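Local atomic coordinates of putative gamma-glutamylcyclotransferase PH0828 (Pyrococcus horikoshii, PDB entry 1V30), a protein that is a putative gamma-glutamylcyclotransferase, probably acting on gamma-glutamyl compounds through the acyl-transfer chemistry of its family. Residues A[10-15]-A[94-99]; A[34-39]-A[56-61]. One frame throughout, in Å; residues are numbered along the deposited sequence.

Contact 1. Residues A[10-15]-A[94-99]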
ATOM      1  N   ILE A  10      -4.347   3.974   8.488  1.00 15.44           N
ATOM      2  CA  ILE A  10      -3.696   3.965   7.181  1.00 15.20           C
ATOM      3  C   ILE A  10      -4.076   2.726   6.375  1.00 12.75           C
ATOM      4  O   ILE A  10      -4.418   1.683   6.946  1.00 14.99           O
ATOM      5  CB  ILE A  10      -2.147   4.021   7.301  1.00 14.34           C
ATOM      6  CG1 ILE A  10      -1.619   2.764   7.997  1.00 14.80           C
ATOM      7  CG2 ILE A  10      -1.726   5.271   8.075  1.00 14.95           C
ATOM      8  CD1 ILE A  10      -0.106   2.705   8.089  1.00 16.71           C
ATOM      9  N   ALA A  11      -4.021   2.851   5.052  1.00 13.29           N
ATOM     10  CA  ALA A  11      -4.341   1.759   4.139  1.00 13.73           C
ATOM     11  C   ALA A  11      -3.120   1.580   3.248  1.00 12.56           C
ATOM     12  O   ALA A  11      -2.781   2.466   2.453  1.00 13.21           O
ATOM     13  CB  ALA A  11      -5.559   2.115   3.302  1.00 14.34           C
ATOM     14  N   VAL A  12      -2.453   0.437   3.391  1.00 12.57           N
ATOM     15  CA  VAL A  12      -1.247   0.164   2.622  1.00 12.15           C
ATOM     16  C   VAL A  12      -1.436  -0.957   1.608  1.00 11.88           C
ATOM     17  O   VAL A  12      -2.027  -2.001   1.905  1.00 13.25           O
ATOM     18  CB  VAL A  12      -0.055  -0.137   3.567  1.00 12.35           C
ATOM     19  CG1 VAL A  12       0.214   1.087   4.443  1.00 13.39           C
ATOM     20  CG2 VAL A  12      -0.347  -1.358   4.442  1.00 13.27           C
ATOM     21  N   TYR A  13      -0.938  -0.722   0.400  1.00 11.45           N
ATOM     22  CA  TYR A  13      -1.073  -1.663  -0.705  1.00 11.82           C
ATOM     23  C   TYR A  13       0.236  -2.280  -1.165  1.00 12.04           C
ATOM     24  O   TYR A  13       0.224  -3.232  -1.943  1.00 14.06           O
ATOM     25  CB  TYR A  13      -1.689  -0.944  -1.905  1.00 12.63           C
ATOM     26  CG  TYR A  13      -0.887   0.274  -2.337  1.00 12.27           C
ATOM     27  CD1 TYR A  13      -1.178   1.544  -1.834  1.00 12.20           C
ATOM     28  CD2 TYR A  13       0.177   0.154  -3.238  1.00 11.45           C
ATOM     29  CE1 TYR A  13      -0.429   2.668  -2.227  1.00 12.18           C
ATOM     30  CE2 TYR A  13       0.930   1.269  -3.632  1.00 13.05           C
ATOM     31  CZ  TYR A  13       0.618   2.518  -3.126  1.00 11.83           C
ATOM     32  OH  TYR A  13       1.330   3.614  -3.565  1.00 13.45           O
ATOM     33  N   GLY A  14       1.357  -1.749  -0.697  1.00 12.03           N
ATOM     34  CA  GLY A  14       2.624  -2.263  -1.172  1.00 12.58           C
ATOM     35  C   GLY A  14       3.721  -2.535  -0.175  1.00 12.74           C
ATOM     36  O   GLY A  14       3.657  -3.490   0.596  1.00 12.66           O
ATOM     37  N   THR A  15       4.734  -1.678  -0.201  1.00 11.45           N
ATOM     38  CA  THR A  15       5.920  -1.804   0.630  1.00 12.23           C
ATOM     39  C   THR A  15       5.708  -1.997   2.130  1.00 12.41           C
ATOM     40  O   THR A  15       6.516  -2.657   2.795  1.00 11.99           O
ATOM     41  CB  THR A  15       6.833  -0.593   0.368  1.00 11.34           C
ATOM     42  OG1 THR A  15       6.899  -0.367  -1.048  1.00 12.98           O
ATOM     43  CG2 THR A  15       8.227  -0.846   0.885  1.00 14.27           C
ATOM     44  N   PHE A  94      -5.590   7.064   5.589  1.00 13.70           N
ATOM     45  CA  PHE A  94      -4.622   7.729   4.731  1.00 14.27           C
ATOM     46  C   PHE A  94      -3.934   6.673   3.877  1.00 14.38           C
ATOM     47  O   PHE A  94      -3.722   5.537   4.316  1.00 16.18           O
ATOM     48  CB  PHE A  94      -3.578   8.479   5.561  1.00 15.34           C
ATOM     49  CG  PHE A  94      -4.115   9.699   6.238  1.00 15.06           C
ATOM     50  CD1 PHE A  94      -4.519   9.654   7.566  1.00 15.95           C
ATOM     51  CD2 PHE A  94      -4.238  10.892   5.537  1.00 16.77           C
ATOM     52  CE1 PHE A  94      -5.040  10.787   8.192  1.00 16.99           C
ATOM     53  CE2 PHE A  94      -4.759  12.028   6.152  1.00 17.45           C
ATOM     54  CZ  PHE A  94      -5.159  11.974   7.482  1.00 18.68           C
ATOM     55  N   LEU A  95      -3.585   7.062   2.659  1.00 14.05           N
ATOM     56  CA  LEU A  95      -2.919   6.180   1.715  1.00 13.48           C
ATOM     57  C   LEU A  95      -1.874   7.005   0.982  1.00 14.36           C
ATOM     58  O   LEU A  95      -2.086   8.195   0.730  1.00 14.56           O
ATOM     59  CB  LEU A  95      -3.947   5.605   0.735  1.00 14.92           C
ATOM     60  CG  LEU A  95      -3.453   4.750  -0.434  1.00 15.52           C
ATOM     61  CD1 LEU A  95      -4.447   3.630  -0.699  1.00 16.48           C
ATOM     62  CD2 LEU A  95      -3.266   5.615  -1.671  1.00 16.36           C
ATOM     63  N   TRP A  96      -0.743   6.384   0.663  1.00 13.08           N
ATOM     64  CA  TRP A  96       0.335   7.063  -0.038  1.00 13.60           C
ATOM     65  C   TRP A  96       0.197   6.799  -1.523  1.00 13.59           C
ATOM     66  O   TRP A  96       0.529   5.719  -2.011  1.00 13.84           O
ATOM     67  CB  TRP A  96       1.688   6.571   0.470  1.00 12.22           C
ATOM     68  CG  TRP A  96       2.062   7.155   1.799  1.00 13.95           C
ATOM     69  CD1 TRP A  96       2.685   8.351   2.022  1.00 14.38           C
ATOM     70  CD2 TRP A  96       1.823   6.582   3.092  1.00 14.28           C
ATOM     71  NE1 TRP A  96       2.853   8.554   3.372  1.00 15.28           N
ATOM     72  CE2 TRP A  96       2.332   7.484   4.053  1.00 16.00           C
ATOM     73  CE3 TRP A  96       1.227   5.391   3.534  1.00 14.88           C
ATOM     74  CZ2 TRP A  96       2.265   7.234   5.426  1.00 17.29           C
ATOM     75  CZ3 TRP A  96       1.162   5.142   4.903  1.00 16.81           C
ATOM     76  CH2 TRP A  96       1.679   6.059   5.831  1.00 16.75           C
ATOM     77  N   GLU A  97      -0.306   7.805  -2.227  1.00 14.88           N
ATOM     78  CA  GLU A  97      -0.531   7.737  -3.660  1.00 16.38           C
ATOM     79  C   GLU A  97       0.707   8.160  -4.446  1.00 15.35           C
ATOM     80  O   GLU A  97       1.321   9.184  -4.147  1.00 17.99           O
ATOM     81  CB  GLU A  97      -1.707   8.650  -4.005  1.00 18.95           C
ATOM     82  CG  GLU A  97      -1.924   8.914  -5.477  1.00 21.35           C
ATOM     83  CD  GLU A  97      -3.065   9.880  -5.698  1.00 23.08           C
ATOM     84  OE1 GLU A  97      -4.222   9.488  -5.448  1.00 24.84           O
ATOM     85  OE2 GLU A  97      -2.800  11.036  -6.097  1.00 27.42           O
ATOM     86  N   TRP A  98       1.080   7.373  -5.450  1.00 15.67           N
ATOM     87  CA  TRP A  98       2.240   7.724  -6.259  1.00 14.56           C
ATOM     88  C   TRP A  98       1.902   9.044  -6.961  1.00 15.35           C
ATOM     89  O   TRP A  98       0.843   9.171  -7.577  1.00 16.65           O
ATOM     90  CB  TRP A  98       2.541   6.613  -7.267  1.00 13.49           C
ATOM     91  CG  TRP A  98       3.702   6.907  -8.164  1.00 12.47           C
ATOM     92  CD1 TRP A  98       3.672   6.999  -9.522  1.00 14.21           C
ATOM     93  CD2 TRP A  98       5.066   7.132  -7.776  1.00 10.78           C
ATOM     94  NE1 TRP A  98       4.924   7.265 -10.007  1.00 14.05           N
ATOM     95  CE2 TRP A  98       5.803   7.351  -8.961  1.00 12.38           C
ATOM     96  CE3 TRP A  98       5.741   7.165  -6.546  1.00 12.85           C
ATOM     97  CZ2 TRP A  98       7.183   7.602  -8.954  1.00 13.38           C
ATOM     98  CZ3 TRP A  98       7.116   7.413  -6.541  1.00 12.87           C
ATOM     99  CH2 TRP A  98       7.819   7.629  -7.739  1.00 13.08           C
ATOM    100  N   GLY A  99       2.807  10.014  -6.866  1.00 16.52           N
ATOM    101  CA  GLY A  99       2.554  11.328  -7.443  1.00 18.54           C
ATOM    102  C   GLY A  99       2.987  11.636  -8.864  1.00 20.69           C
ATOM    103  O   GLY A  99       2.974  12.800  -9.274  1.00 23.37           O
TER
HETATM  104  O   HOH W   1      -0.554   3.532   1.228  1.00 13.41           O
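Tyr13 belongs to the Tyr-Gly-Thr-Leu substrate-binding loop inferred from relatives in the gamma-glutamylcyclotransferase family, and here its side chain reaches across to strand 94-98. Its OH donates to the carbonyl of the facing strand, Tyr13 OH to Trp96 O being 2.7 Å, with a C=O...donor angle of 168°. That carbonyl oxygen lies in the plane of the phenol ring, at its edge. CG of Tyr13 sits between its own backbone N and carbonyl carbon (chi1 57°), which carries the ring over toward Leu95; the two side chains cross at about a right angle, with Tyr13 CD1 4.0 Å from Leu95 CD1. At the other end the strands share a single bridge, Ile10 with Phe94, and beside it Ala11 N donates to Phe94 O at 2.8 Å. Beyond it they diverge, at 41° between their directions, and a water fills in: it donates to Ala11 O (2.8 Å) and accepts from Trp96 N (2.9 Å). The indole of Trp96 meets Val12 CG1 at its edge, 4.2 Å from CZ3, while its NE1 is hydrogen-bonded to Asn73 OD1. Strand 8-12 is also hydrogen-bonded to strand 56-64, and strand 93-98 to strand 81-86, so the contact joins two sheets.

Contact 2. Residues A[34-39]-A[56-61]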
ATOM      1  N   GLU A  34      -8.108  -6.455   5.865  1.00 15.22           N
ATOM      2  CA  GLU A  34      -7.850  -6.036   4.497  1.00 15.00           C
ATOM      3  C   GLU A  34      -9.129  -5.467   3.909  1.00 15.56           C
ATOM      4  O   GLU A  34     -10.226  -5.704   4.425  1.00 17.08           O
ATOM      5  CB  GLU A  34      -7.376  -7.223   3.652  1.00 15.68           C
ATOM      6  CG  GLU A  34      -6.109  -7.887   4.176  1.00 17.77           C
ATOM      7  CD  GLU A  34      -5.618  -9.018   3.284  1.00 18.08           C
ATOM      8  OE1 GLU A  34      -6.462  -9.724   2.702  1.00 19.47           O
ATOM      9  OE2 GLU A  34      -4.388  -9.203   3.174  1.00 20.68           O
ATOM     10  N   ASP A  35      -8.990  -4.703   2.835  1.00 15.33           N
ATOM     11  CA  ASP A  35     -10.138  -4.116   2.172  1.00 15.62           C
ATOM     12  C   ASP A  35      -9.739  -3.818   0.734  1.00 16.64           C
ATOM     13  O   ASP A  35      -8.588  -4.038   0.344  1.00 15.79           O
ATOM     14  CB  ASP A  35     -10.554  -2.833   2.898  1.00 16.37           C
ATOM     15  CG  ASP A  35     -11.939  -2.350   2.501  1.00 18.37           C
ATOM     16  OD1 ASP A  35     -12.684  -3.102   1.835  1.00 19.08           O
ATOM     17  OD2 ASP A  35     -12.286  -1.209   2.876  1.00 20.93           O
ATOM     18  N   TRP A  36     -10.696  -3.344  -0.054  1.00 18.52           N
ATOM     19  CA  TRP A  36     -10.440  -2.993  -1.442  1.00 19.68           C
ATOM     20  C   TRP A  36     -10.834  -1.540  -1.664  1.00 20.59           C
ATOM     21  O   TRP A  36     -11.923  -1.113  -1.270  1.00 21.54           O
ATOM     22  CB  TRP A  36     -11.237  -3.887  -2.396  1.00 20.44           C
ATOM     23  CG  TRP A  36     -10.786  -5.314  -2.432  1.00 21.06           C
ATOM     24  CD1 TRP A  36     -11.207  -6.326  -1.623  1.00 21.71           C
ATOM     25  CD2 TRP A  36      -9.824  -5.889  -3.329  1.00 21.41           C
ATOM     26  NE1 TRP A  36     -10.573  -7.499  -1.961  1.00 22.77           N
ATOM     27  CE2 TRP A  36      -9.717  -7.258  -3.005  1.00 21.90           C
ATOM     28  CE3 TRP A  36      -9.044  -5.378  -4.377  1.00 19.54           C
ATOM     29  CZ2 TRP A  36      -8.858  -8.128  -3.691  1.00 21.52           C
ATOM     30  CZ3 TRP A  36      -8.190  -6.241  -5.059  1.00 20.20           C
ATOM     31  CH2 TRP A  36      -8.105  -7.603  -4.711  1.00 20.29           C
ATOM     32  N   ILE A  37      -9.939  -0.780  -2.283  1.00 20.10           N
ATOM     33  CA  ILE A  37     -10.198   0.625  -2.564  1.00 20.55           C
ATOM     34  C   ILE A  37     -10.554   0.764  -4.040  1.00 19.58           C
ATOM     35  O   ILE A  37      -9.778   0.386  -4.918  1.00 19.06           O
ATOM     36  CB  ILE A  37      -8.956   1.498  -2.265  1.00 19.85           C
ATOM     37  CG1 ILE A  37      -8.404   1.172  -0.871  1.00 21.98           C
ATOM     38  CG2 ILE A  37      -9.326   2.977  -2.354  1.00 20.09           C
ATOM     39  CD1 ILE A  37      -9.388   1.391   0.263  1.00 22.44           C
ATOM     40  N   GLU A  38     -11.740   1.296  -4.313  1.00 21.20           N
ATOM     41  CA  GLU A  38     -12.185   1.486  -5.685  1.00 21.74           C
ATOM     42  C   GLU A  38     -11.547   2.738  -6.274  1.00 20.66           C
ATOM     43  O   GLU A  38     -11.268   3.694  -5.555  1.00 21.07           O
ATOM     44  CB  GLU A  38     -13.713   1.616  -5.727  1.00 24.39           C
ATOM     45  CG  GLU A  38     -14.457   0.318  -5.454  1.00 29.27           C
ATOM     46  CD  GLU A  38     -14.348  -0.668  -6.605  1.00 30.79           C
ATOM     47  OE1 GLU A  38     -14.717  -1.847  -6.419  1.00 33.76           O
ATOM     48  OE2 GLU A  38     -13.902  -0.263  -7.700  1.00 33.95           O
ATOM     49  N   GLY A  39     -11.303   2.723  -7.580  1.00 18.95           N
ATOM     50  CA  GLY A  39     -10.725   3.882  -8.238  1.00 19.00           C
ATOM     51  C   GLY A  39      -9.210   3.962  -8.266  1.00 18.23           C
ATOM     52  O   GLY A  39      -8.651   5.038  -8.476  1.00 18.46           O
ATOM     53  N   LYS A  56      -9.761  -1.828  -8.800  1.00 19.78           N
ATOM     54  CA  LYS A  56      -9.769  -1.860  -7.341  1.00 19.80           C
ATOM     55  C   LYS A  56      -8.412  -2.288  -6.803  1.00 19.49           C
ATOM     56  O   LYS A  56      -7.717  -3.117  -7.392  1.00 18.63           O
ATOM     57  CB  LYS A  56     -10.881  -2.770  -6.805  1.00 21.33           C
ATOM     58  CG  LYS A  56     -10.752  -4.243  -7.127  1.00 22.22           C
ATOM     59  CD  LYS A  56     -11.876  -5.025  -6.458  1.00 24.60           C
ATOM     60  CE  LYS A  56     -11.686  -6.526  -6.621  1.00 25.83           C
ATOM     61  NZ  LYS A  56     -11.612  -6.932  -8.050  1.00 29.31           N
ATOM     62  N   LEU A  57      -8.058  -1.719  -5.661  1.00 18.54           N
ATOM     63  CA  LEU A  57      -6.772  -1.959  -5.031  1.00 17.05           C
ATOM     64  C   LEU A  57      -6.882  -2.643  -3.672  1.00 15.62           C
ATOM     65  O   LEU A  57      -7.632  -2.196  -2.803  1.00 17.30           O
ATOM     66  CB  LEU A  57      -6.068  -0.609  -4.875  1.00 16.82           C
ATOM     67  CG  LEU A  57      -4.735  -0.549  -4.136  1.00 15.10           C
ATOM     68  CD1 LEU A  57      -3.609  -0.995  -5.064  1.00 15.73           C
ATOM     69  CD2 LEU A  57      -4.507   0.879  -3.651  1.00 16.08           C
ATOM     70  N   LYS A  58      -6.130  -3.724  -3.482  1.00 15.36           N
ATOM     71  CA  LYS A  58      -6.154  -4.425  -2.208  1.00 15.75           C
ATOM     72  C   LYS A  58      -5.231  -3.731  -1.214  1.00 14.85           C
ATOM     73  O   LYS A  58      -4.071  -3.434  -1.523  1.00 14.93           O
ATOM     74  CB  LYS A  58      -5.709  -5.881  -2.376  1.00 16.55           C
ATOM     75  CG  LYS A  58      -5.897  -6.725  -1.124  1.00 21.66           C
ATOM     76  CD  LYS A  58      -5.240  -8.082  -1.290  1.00 24.60           C
ATOM     77  CE  LYS A  58      -5.631  -9.049  -0.186  1.00 29.04           C
ATOM     78  NZ  LYS A  58      -6.978  -9.644  -0.410  1.00 28.96           N
ATOM     79  N   VAL A  59      -5.753  -3.472  -0.022  1.00 13.50           N
ATOM     80  CA  VAL A  59      -4.979  -2.832   1.027  1.00 13.42           C
ATOM     81  C   VAL A  59      -5.146  -3.556   2.351  1.00 14.54           C
ATOM     82  O   VAL A  59      -6.087  -4.331   2.546  1.00 14.33           O
ATOM     83  CB  VAL A  59      -5.424  -1.361   1.269  1.00 12.63           C
ATOM     84  CG1 VAL A  59      -5.144  -0.516   0.045  1.00 13.56           C
ATOM     85  CG2 VAL A  59      -6.909  -1.315   1.647  1.00 14.72           C
ATOM     86  N   GLU A  60      -4.197  -3.305   3.243  1.00 13.63           N
ATOM     87  CA  GLU A  60      -4.230  -3.810   4.605  1.00 13.85           C
ATOM     88  C   GLU A  60      -4.440  -2.523   5.389  1.00 14.01           C
ATOM     89  O   GLU A  60      -3.719  -1.543   5.179  1.00 14.11           O
ATOM     90  CB  GLU A  60      -2.896  -4.443   4.990  1.00 12.88           C
ATOM     91  CG  GLU A  60      -2.705  -5.844   4.449  1.00 14.73           C
ATOM     92  CD  GLU A  60      -1.292  -6.360   4.632  1.00 13.46           C
ATOM     93  OE1 GLU A  60      -0.584  -5.892   5.547  1.00 15.11           O
ATOM     94  OE2 GLU A  60      -0.897  -7.248   3.854  1.00 16.90           O
ATOM     95  N   VAL A  61      -5.430  -2.507   6.274  1.00 14.30           N
ATOM     96  CA  VAL A  61      -5.717  -1.310   7.053  1.00 14.08           C
ATOM     97  C   VAL A  61      -5.211  -1.448   8.484  1.00 15.36           C
ATOM     98  O   VAL A  61      -5.479  -2.450   9.157  1.00 16.14           O
ATOM     99  CB  VAL A  61      -7.231  -1.013   7.066  1.00 13.63           C
ATOM    100  CG1 VAL A  61      -7.497   0.313   7.769  1.00 14.59           C
ATOM    101  CG2 VAL A  61      -7.759  -0.971   5.642  1.00 14.64           C
TER
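Trp36 lies between two lysine side chains of the facing strand, one over each face of its indole. Lys56 CE stands 3.8 Å from the centroid of the Trp36 six-membered ring, 16° off the ring normal, and its ammonium is placed for a cation-pi interaction, NZ being 4.8 Å from the same centroid. Over the opposite face Lys58 CB makes a CH-pi contact, also at 3.8 Å from that centroid. With chi1 at 65° the Lys56 chain starts out between the two backbone arms and lies across the indole. With an alanine here in place of Trp36, the Lys56 ammonium would probably lose its aromatic partner and its chain be freer to turn, while Lys58 CB would lose the ring it packs against. Lys58 runs on to Glu34, crossing it obliquely, with a salt bridge of 3.2 Å from NZ to Glu34 OE1. On the other face of the sheet Ile37 and Val59 cross at about a right angle, CG1 to CG1 3.8 Å. Two antiparallel hydrogen-bonded pairs, Asp35 with Val59 and Ile37 with Leu57, fix the register; Val59 N to Asp35 O is 2.9 Å and nearly straight at 173°. Strand 56-64 is central in its three-stranded sheet, between strands 30-37 and 8-12, and Leu57 also packs on strand 40-44.

In the fold
The centres of contacts 1 and 2 lie about 10 Å apart, and the two meet through strand 56-64. Val12 O to Glu60 N, at 2.9 Å, is a probable hydrogen bond between them. Along the chain, residues 10-15 come first and 94-99 last, so both segments of contact 2 fall between the halves of contact 1. Contact 2 thus builds one flank of the three-stranded antiparallel sheet, whereas contact 1 connects its other edge strand to the hairpin 81-86/93-98. The putative substrate loop leaves that edge strand, so it probably begins where sheet and hairpin are joined, and Tyr13 CB packs 3.5 Å from Lys58 O.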